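PDB 2BNL: RsbT co-antagonist protein RsbRA from Bacillus subtilis, which acts in the stressosome as a positive regulator of sigma-B under salt and heat stress, stimulating the kinase RsbT toward RsbS. Local coordinates for residues W92-N100 / S109-F120. Numbering follows the deposited sequence.
Sequences WKRLYTKMN and STELIWQIDRFF
At the start of helix 109-135, Ser109 gives its hydroxyl proton to the side-chain carbonyl of Asn100, OG to OD1 2.9 Å. The donor approaches at 122° to the C=O bond and is tilted out of the carbonyl plane; a short polar pair suits this end, where helices 81-100 and 109-135 come together. Were Asn100 replaced by an alanine, the amide oxygen would be gone and the Ser109 hydroxyl would probably lose this acceptor, leaving the two segments without a hydrogen bond between them. Three residues on, the forked Leu112 serves two neighbours: CD1 meets the terminal methyl of selenomethionine Met99 (CE, 3.6 Å), while CD2 lies 3.5 Å from the backbone N of Asn100. Ile113 gives the Tyr96 ring an apolar flank, its CG1 3.6 Å from Tyr96 CE1. With CG anti to the backbone N (chi1 166°), the long, flat Tyr96 can span the hole formed by Ser109, Leu112, Ile113 and Ile116 as a knob, and Asn100 CB rests on one of its faces. These last two helices of the nonheme globin domain, the N-terminal part of RsbRA, pair roughly antiparallel at 140°, probably corresponding to the G-H pair of globins. The second subunit packs against this pair, and Trp114 of that subunit meets the Tyr96 ring. Ile116, a branched residue able to touch two partners at once, sets CD1 at the edge of the Tyr96 ring, 3.8 Å from Tyr96 CB, and CG2 against CE3 of Trp92. Phe120 offers a broad apolar surface: Trp92 CB sits over one face in a CH-pi contact, 4.2 Å from the centroid, and Leu95 CD2 touches CE2 at 3.5 Å. Tyr49 and Leu53 of helix 39-54 also pack against Phe120.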
ATOM      1  N   TRP A  92       5.547  -7.481  -4.424  1.00 30.53           N
ATOM      2  CA  TRP A  92       4.407  -8.347  -4.784  1.00 31.58           C
ATOM      3  C   TRP A  92       4.249  -8.403  -6.321  1.00 31.73           C
ATOM      4  O   TRP A  92       3.846  -9.438  -6.889  1.00 30.00           O
ATOM      5  CB  TRP A  92       3.123  -8.069  -3.963  1.00 30.99           C
ATOM      6  CG  TRP A  92       2.348  -6.850  -4.308  1.00 32.01           C
ATOM      7  CD1 TRP A  92       2.391  -5.598  -3.686  1.00 32.06           C
ATOM      8  CD2 TRP A  92       1.487  -6.693  -5.426  1.00 33.56           C
ATOM      9  NE1 TRP A  92       1.597  -4.721  -4.355  1.00 34.09           N
ATOM     10  CE2 TRP A  92       1.041  -5.354  -5.433  1.00 35.11           C
ATOM     11  CE3 TRP A  92       1.038  -7.558  -6.432  1.00 36.74           C
ATOM     12  CZ2 TRP A  92       0.172  -4.855  -6.432  1.00 35.31           C
ATOM     13  CZ3 TRP A  92       0.219  -7.041  -7.466  1.00 34.72           C
ATOM     14  CH2 TRP A  92      -0.267  -5.733  -7.399  1.00 35.04           C
ATOM     15  N   LYS A  93       4.577  -7.296  -6.976  1.00 31.74           N
ATOM     16  CA  LYS A  93       4.431  -7.191  -8.403  1.00 33.60           C
ATOM     17  C   LYS A  93       5.415  -8.052  -9.146  1.00 33.81           C
ATOM     18  O   LYS A  93       5.073  -8.677 -10.204  1.00 32.22           O
ATOM     19  CB  LYS A  93       4.566  -5.725  -8.836  1.00 35.49           C
ATOM     20  CG  LYS A  93       3.414  -4.916  -8.337  1.00 40.28           C
ATOM     21  CD  LYS A  93       3.631  -3.498  -8.868  1.00 49.31           C
ATOM     22  CE  LYS A  93       3.044  -2.467  -7.989  1.00 48.78           C
ATOM     23  NZ  LYS A  93       3.538  -1.186  -8.623  1.00 50.74           N
ATOM     24  N   ARG A  94       6.613  -8.147  -8.555  1.00 33.57           N
ATOM     25  CA  ARG A  94       7.591  -9.009  -9.056  1.00 35.29           C
ATOM     26  C   ARG A  94       7.315 -10.477  -8.824  1.00 34.02           C
ATOM     27  O   ARG A  94       7.610 -11.292  -9.673  1.00 33.31           O
ATOM     28  CB  ARG A  94       8.959  -8.558  -8.584  1.00 38.91           C
ATOM     29  CG  ARG A  94       9.339  -7.250  -9.349  1.00 40.92           C
ATOM     30  CD  ARG A  94      10.748  -6.725  -9.098  1.00 45.93           C
ATOM     31  NE  ARG A  94      10.811  -5.278  -9.443  1.00 51.60           N
ATOM     32  CZ  ARG A  94      11.930  -4.574  -9.665  1.00 55.68           C
ATOM     33  NH1 ARG A  94      13.127  -5.159  -9.653  1.00 56.78           N
ATOM     34  NH2 ARG A  94      11.848  -3.294  -9.951  1.00 58.44           N
ATOM     35  N   LEU A  95       6.685 -10.794  -7.706  1.00 31.83           N
ATOM     36  CA  LEU A  95       6.219 -12.134  -7.422  1.00 31.77           C
ATOM     37  C   LEU A  95       5.069 -12.489  -8.399  1.00 31.44           C
ATOM     38  O   LEU A  95       4.991 -13.612  -8.944  1.00 30.15           O
ATOM     39  CB  LEU A  95       5.782 -12.210  -5.948  1.00 32.86           C
ATOM     40  CG  LEU A  95       4.896 -13.438  -5.662  1.00 34.37           C
ATOM     41  CD1 LEU A  95       5.850 -14.610  -5.688  1.00 37.25           C
ATOM     42  CD2 LEU A  95       4.183 -13.407  -4.375  1.00 40.27           C
ATOM     43  N   TYR A  96       4.178 -11.521  -8.658  1.00 31.59           N
ATOM     44  CA  TYR A  96       3.184 -11.717  -9.666  1.00 31.39           C
ATOM     45  C   TYR A  96       3.766 -12.172 -11.027  1.00 31.83           C
ATOM     46  O   TYR A  96       3.338 -13.157 -11.605  1.00 31.00           O
ATOM     47  CB  TYR A  96       2.277 -10.488  -9.829  1.00 31.53           C
ATOM     48  CG  TYR A  96       1.481 -10.566 -11.096  1.00 30.67           C
ATOM     49  CD1 TYR A  96       0.319 -11.377 -11.179  1.00 30.58           C
ATOM     50  CD2 TYR A  96       1.890  -9.876 -12.228  1.00 32.94           C
ATOM     51  CE1 TYR A  96      -0.394 -11.451 -12.321  1.00 32.85           C
ATOM     52  CE2 TYR A  96       1.166  -9.971 -13.409  1.00 35.03           C
ATOM     53  CZ  TYR A  96       0.016 -10.743 -13.417  1.00 33.38           C
ATOM     54  OH  TYR A  96      -0.706 -10.783 -14.546  1.00 36.95           O
ATOM     55  N   THR A  97       4.744 -11.467 -11.516  1.00 32.48           N
ATOM     56  CA  THR A  97       5.387 -11.805 -12.834  1.00 35.35           C
ATOM     57  C   THR A  97       5.908 -13.272 -12.780  1.00 37.15           C
ATOM     58  O   THR A  97       5.630 -14.043 -13.690  1.00 36.05           O
ATOM     59  CB  THR A  97       6.502 -10.826 -13.088  1.00 35.20           C
ATOM     60  OG1 THR A  97       5.978  -9.498 -13.096  1.00 34.94           O
ATOM     61  CG2 THR A  97       7.219 -11.054 -14.448  1.00 40.75           C
ATOM     62  N   LYS A  98       6.594 -13.658 -11.675  1.00 38.92           N
ATOM     63  CA  LYS A  98       7.062 -15.027 -11.476  1.00 40.31           C
ATOM     64  C   LYS A  98       5.938 -16.021 -11.520  1.00 39.74           C
ATOM     65  O   LYS A  98       5.985 -17.000 -12.287  1.00 39.36           O
ATOM     66  CB  LYS A  98       7.840 -15.266 -10.153  1.00 41.88           C
ATOM     67  CG  LYS A  98       9.144 -14.527  -9.981  1.00 47.40           C
ATOM     68  CD  LYS A  98       9.918 -14.439 -11.327  1.00 55.70           C
ATOM     69  CE  LYS A  98      11.403 -13.953 -11.243  1.00 55.35           C
ATOM     70  NZ  LYS A  98      11.805 -13.732 -12.637  1.00 56.81           N
HETATM   71  N   MSE A  99       4.937 -15.802 -10.689  1.00 37.78           N
HETATM   72  CA  MSE A  99       3.817 -16.733 -10.598  1.00 38.51           C
HETATM   73  C   MSE A  99       2.967 -16.800 -11.854  1.00 39.83           C
HETATM   74  O   MSE A  99       2.467 -17.863 -12.236  1.00 38.95           O
HETATM   75  CB  MSE A  99       2.918 -16.346  -9.419  1.00 37.77           C
HETATM   76  CG  MSE A  99       3.592 -16.626  -8.122  1.00 39.93           C
HETATM   77 SE   MSE A  99       2.334 -16.438  -6.591  1.00 45.58          SE
HETATM   78  CE  MSE A  99       1.185 -18.156  -6.949  1.00 38.19           C
ATOM     79  N   ASN A 100       2.784 -15.646 -12.495  1.00 41.00           N
ATOM     80  CA  ASN A 100       1.890 -15.522 -13.624  1.00 42.56           C
ATOM     81  C   ASN A 100       2.422 -16.271 -14.805  1.00 46.24           C
ATOM     82  O   ASN A 100       1.639 -16.810 -15.597  1.00 45.90           O
ATOM     83  CB  ASN A 100       1.710 -14.088 -14.083  1.00 40.40           C
ATOM     84  CG  ASN A 100       0.598 -13.958 -15.104  1.00 41.57           C
ATOM     85  OD1 ASN A 100      -0.517 -14.501 -14.927  1.00 41.25           O
ATOM     86  ND2 ASN A 100       0.839 -13.152 -16.110  1.00 33.27           N
ATOM     87  N   SER A 109      -5.055 -14.619 -14.596  1.00 40.35           N
ATOM     88  CA  SER A 109      -4.170 -13.578 -14.066  1.00 41.71           C
ATOM     89  C   SER A 109      -4.830 -12.704 -12.989  1.00 40.58           C
ATOM     90  O   SER A 109      -4.230 -12.402 -11.970  1.00 40.30           O
ATOM     91  CB  SER A 109      -3.755 -12.664 -15.205  1.00 41.42           C
ATOM     92  OG  SER A 109      -2.919 -13.406 -16.016  1.00 41.24           O
ATOM     93  N   THR A 110      -6.075 -12.334 -13.248  1.00 40.04           N
ATOM     94  CA  THR A 110      -6.812 -11.469 -12.368  1.00 40.62           C
ATOM     95  C   THR A 110      -6.984 -12.157 -10.997  1.00 39.07           C
ATOM     96  O   THR A 110      -6.678 -11.575  -9.974  1.00 33.67           O
ATOM     97  CB  THR A 110      -8.128 -11.016 -13.071  1.00 42.43           C
ATOM     98  OG1 THR A 110      -7.748 -10.227 -14.198  1.00 43.30           O
ATOM     99  CG2 THR A 110      -8.999 -10.154 -12.199  1.00 44.32           C
ATOM    100  N   GLU A 111      -7.408 -13.396 -10.993  1.00 37.33           N
ATOM    101  CA  GLU A 111      -7.514 -14.091  -9.723  1.00 40.24           C
ATOM    102  C   GLU A 111      -6.191 -14.303  -8.992  1.00 36.70           C
ATOM    103  O   GLU A 111      -6.171 -14.153  -7.795  1.00 35.92           O
ATOM    104  CB  GLU A 111      -8.370 -15.393  -9.866  1.00 41.73           C
ATOM    105  CG  GLU A 111      -9.887 -14.928 -10.313  1.00 50.25           C
ATOM    106  CD  GLU A 111     -10.451 -13.588  -9.598  1.00 55.85           C
ATOM    107  OE1 GLU A 111     -10.857 -12.585 -10.303  1.00 53.58           O
ATOM    108  OE2 GLU A 111     -10.483 -13.566  -8.314  1.00 61.80           O
ATOM    109  N   LEU A 112      -5.106 -14.584  -9.715  1.00 33.15           N
ATOM    110  CA  LEU A 112      -3.797 -14.503  -9.141  1.00 32.77           C
ATOM    111  C   LEU A 112      -3.446 -13.178  -8.456  1.00 32.24           C
ATOM    112  O   LEU A 112      -2.900 -13.168  -7.379  1.00 32.58           O
ATOM    113  CB  LEU A 112      -2.745 -14.846 -10.197  1.00 32.23           C
ATOM    114  CG  LEU A 112      -1.297 -14.802  -9.717  1.00 32.56           C
ATOM    115  CD1 LEU A 112      -1.038 -15.805  -8.534  1.00 34.63           C
ATOM    116  CD2 LEU A 112      -0.332 -15.133 -10.875  1.00 37.75           C
ATOM    117  N   ILE A 113      -3.690 -12.041  -9.095  1.00 31.66           N
ATOM    118  CA  ILE A 113      -3.516 -10.782  -8.456  1.00 31.90           C
ATOM    119  C   ILE A 113      -4.314 -10.650  -7.157  1.00 32.11           C
ATOM    120  O   ILE A 113      -3.812 -10.133  -6.168  1.00 32.88           O
ATOM    121  CB  ILE A 113      -3.929  -9.638  -9.421  1.00 31.29           C
ATOM    122  CG1 ILE A 113      -2.948  -9.581 -10.600  1.00 31.81           C
ATOM    123  CG2 ILE A 113      -4.045  -8.260  -8.660  1.00 30.55           C
ATOM    124  CD1 ILE A 113      -3.452  -8.698 -11.707  1.00 33.36           C
ATOM    125  N   TRP A 114      -5.574 -11.035  -7.178  1.00 32.98           N
ATOM    126  CA  TRP A 114      -6.383 -10.913  -5.969  1.00 33.72           C
ATOM    127  C   TRP A 114      -5.920 -11.855  -4.831  1.00 32.77           C
ATOM    128  O   TRP A 114      -6.054 -11.519  -3.617  1.00 32.49           O
ATOM    129  CB  TRP A 114      -7.861 -11.087  -6.351  1.00 34.26           C
ATOM    130  CG  TRP A 114      -8.361 -10.010  -7.241  1.00 31.01           C
ATOM    131  CD1 TRP A 114      -9.036 -10.191  -8.374  1.00 39.46           C
ATOM    132  CD2 TRP A 114      -8.240  -8.586  -7.073  1.00 35.68           C
ATOM    133  NE1 TRP A 114      -9.299  -8.997  -8.980  1.00 38.72           N
ATOM    134  CE2 TRP A 114      -8.810  -7.990  -8.203  1.00 38.90           C
ATOM    135  CE3 TRP A 114      -7.650  -7.748  -6.090  1.00 37.66           C
ATOM    136  CZ2 TRP A 114      -8.878  -6.624  -8.364  1.00 36.58           C
ATOM    137  CZ3 TRP A 114      -7.714  -6.426  -6.241  1.00 38.19           C
ATOM    138  CH2 TRP A 114      -8.333  -5.858  -7.387  1.00 38.32           C
ATOM    139  N   GLN A 115      -5.391 -13.008  -5.207  1.00 32.25           N
ATOM    140  CA  GLN A 115      -4.773 -13.939  -4.259  1.00 33.01           C
ATOM    141  C   GLN A 115      -3.567 -13.355  -3.650  1.00 30.48           C
ATOM    142  O   GLN A 115      -3.354 -13.363  -2.414  1.00 28.99           O
ATOM    143  CB  GLN A 115      -4.381 -15.258  -4.958  1.00 33.91           C
ATOM    144  CG  GLN A 115      -5.569 -16.130  -5.278  1.00 37.74           C
ATOM    145  CD  GLN A 115      -5.112 -17.368  -6.017  1.00 41.76           C
ATOM    146  OE1 GLN A 115      -4.153 -17.329  -6.794  1.00 40.41           O
ATOM    147  NE2 GLN A 115      -5.693 -18.492  -5.652  1.00 38.85           N
ATOM    148  N   ILE A 116      -2.780 -12.730  -4.478  1.00 29.88           N
ATOM    149  CA  ILE A 116      -1.602 -12.061  -3.972  1.00 30.54           C
ATOM    150  C   ILE A 116      -1.909 -10.908  -3.044  1.00 31.82           C
ATOM    151  O   ILE A 116      -1.296 -10.795  -1.928  1.00 30.86           O
ATOM    152  CB  ILE A 116      -0.705 -11.599  -5.132  1.00 32.31           C
ATOM    153  CG1 ILE A 116      -0.048 -12.853  -5.800  1.00 29.19           C
ATOM    154  CG2 ILE A 116       0.335 -10.694  -4.634  1.00 33.52           C
ATOM    155  CD1 ILE A 116       0.554 -12.594  -7.146  1.00 33.08           C
ATOM    156  N   ASP A 117      -2.876 -10.104  -3.458  1.00 29.79           N
ATOM    157  CA  ASP A 117      -3.279  -8.893  -2.704  1.00 31.80           C
ATOM    158  C   ASP A 117      -3.846  -9.349  -1.305  1.00 31.30           C
ATOM    159  O   ASP A 117      -3.542  -8.785  -0.286  1.00 30.79           O
ATOM    160  CB  ASP A 117      -4.358  -8.164  -3.503  1.00 32.25           C
ATOM    161  CG  ASP A 117      -4.923  -6.969  -2.781  1.00 36.96           C
ATOM    162  OD1 ASP A 117      -4.233  -5.968  -2.764  1.00 40.15           O
ATOM    163  OD2 ASP A 117      -5.982  -7.119  -2.166  1.00 35.85           O
ATOM    164  N   ARG A 118      -4.687 -10.347  -1.343  1.00 29.87           N
ATOM    165  CA  ARG A 118      -5.297 -10.875  -0.122  1.00 33.94           C
ATOM    166  C   ARG A 118      -4.254 -11.263   0.957  1.00 32.24           C
ATOM    167  O   ARG A 118      -4.431 -11.065   2.156  1.00 31.99           O
ATOM    168  CB  ARG A 118      -6.097 -12.054  -0.479  1.00 34.70           C
ATOM    169  CG  ARG A 118      -7.242 -12.191   0.345  1.00 45.81           C
ATOM    170  CD  ARG A 118      -7.895 -13.550   0.218  1.00 54.85           C
ATOM    171  NE  ARG A 118      -8.498 -13.819   1.552  1.00 61.18           N
ATOM    172  CZ  ARG A 118      -7.961 -14.549   2.531  1.00 59.43           C
ATOM    173  NH1 ARG A 118      -6.838 -15.183   2.369  1.00 50.01           N
ATOM    174  NH2 ARG A 118      -8.606 -14.661   3.690  1.00 65.29           N
ATOM    175  N   PHE A 119      -3.206 -11.915   0.507  1.00 31.33           N
ATOM    176  CA  PHE A 119      -2.111 -12.336   1.395  1.00 29.87           C
ATOM    177  C   PHE A 119      -1.246 -11.177   1.897  1.00 29.95           C
ATOM    178  O   PHE A 119      -0.983 -11.062   3.079  1.00 30.84           O
ATOM    179  CB  PHE A 119      -1.323 -13.407   0.706  1.00 29.41           C
ATOM    180  CG  PHE A 119      -0.179 -13.910   1.483  1.00 31.05           C
ATOM    181  CD1 PHE A 119      -0.373 -14.637   2.611  1.00 41.04           C
ATOM    182  CD2 PHE A 119       1.128 -13.501   1.154  1.00 31.39           C
ATOM    183  CE1 PHE A 119       0.761 -15.135   3.375  1.00 41.29           C
ATOM    184  CE2 PHE A 119       2.198 -13.904   1.896  1.00 36.44           C
ATOM    185  CZ  PHE A 119       2.041 -14.754   2.990  1.00 34.87           C
ATOM    186  N   PHE A 120      -0.775 -10.315   0.984  1.00 30.14           N
ATOM    187  CA  PHE A 120       0.202  -9.303   1.279  1.00 29.53           C
ATOM    188  C   PHE A 120      -0.362  -8.037   1.877  1.00 30.37           C
ATOM    189  O   PHE A 120       0.285  -7.434   2.719  1.00 30.78           O
ATOM    190  CB  PHE A 120       0.896  -8.919  -0.058  1.00 31.06           C
ATOM    191  CG  PHE A 120       1.999  -9.839  -0.425  1.00 31.57           C
ATOM    192  CD1 PHE A 120       3.257  -9.707   0.142  1.00 29.23           C
ATOM    193  CD2 PHE A 120       1.781 -10.937  -1.279  1.00 31.22           C
ATOM    194  CE1 PHE A 120       4.314 -10.595  -0.285  1.00 29.98           C
ATOM    195  CE2 PHE A 120       2.874 -11.787  -1.623  1.00 34.50           C
ATOM    196  CZ  PHE A 120       4.087 -11.610  -1.095  1.00 34.10           C
TER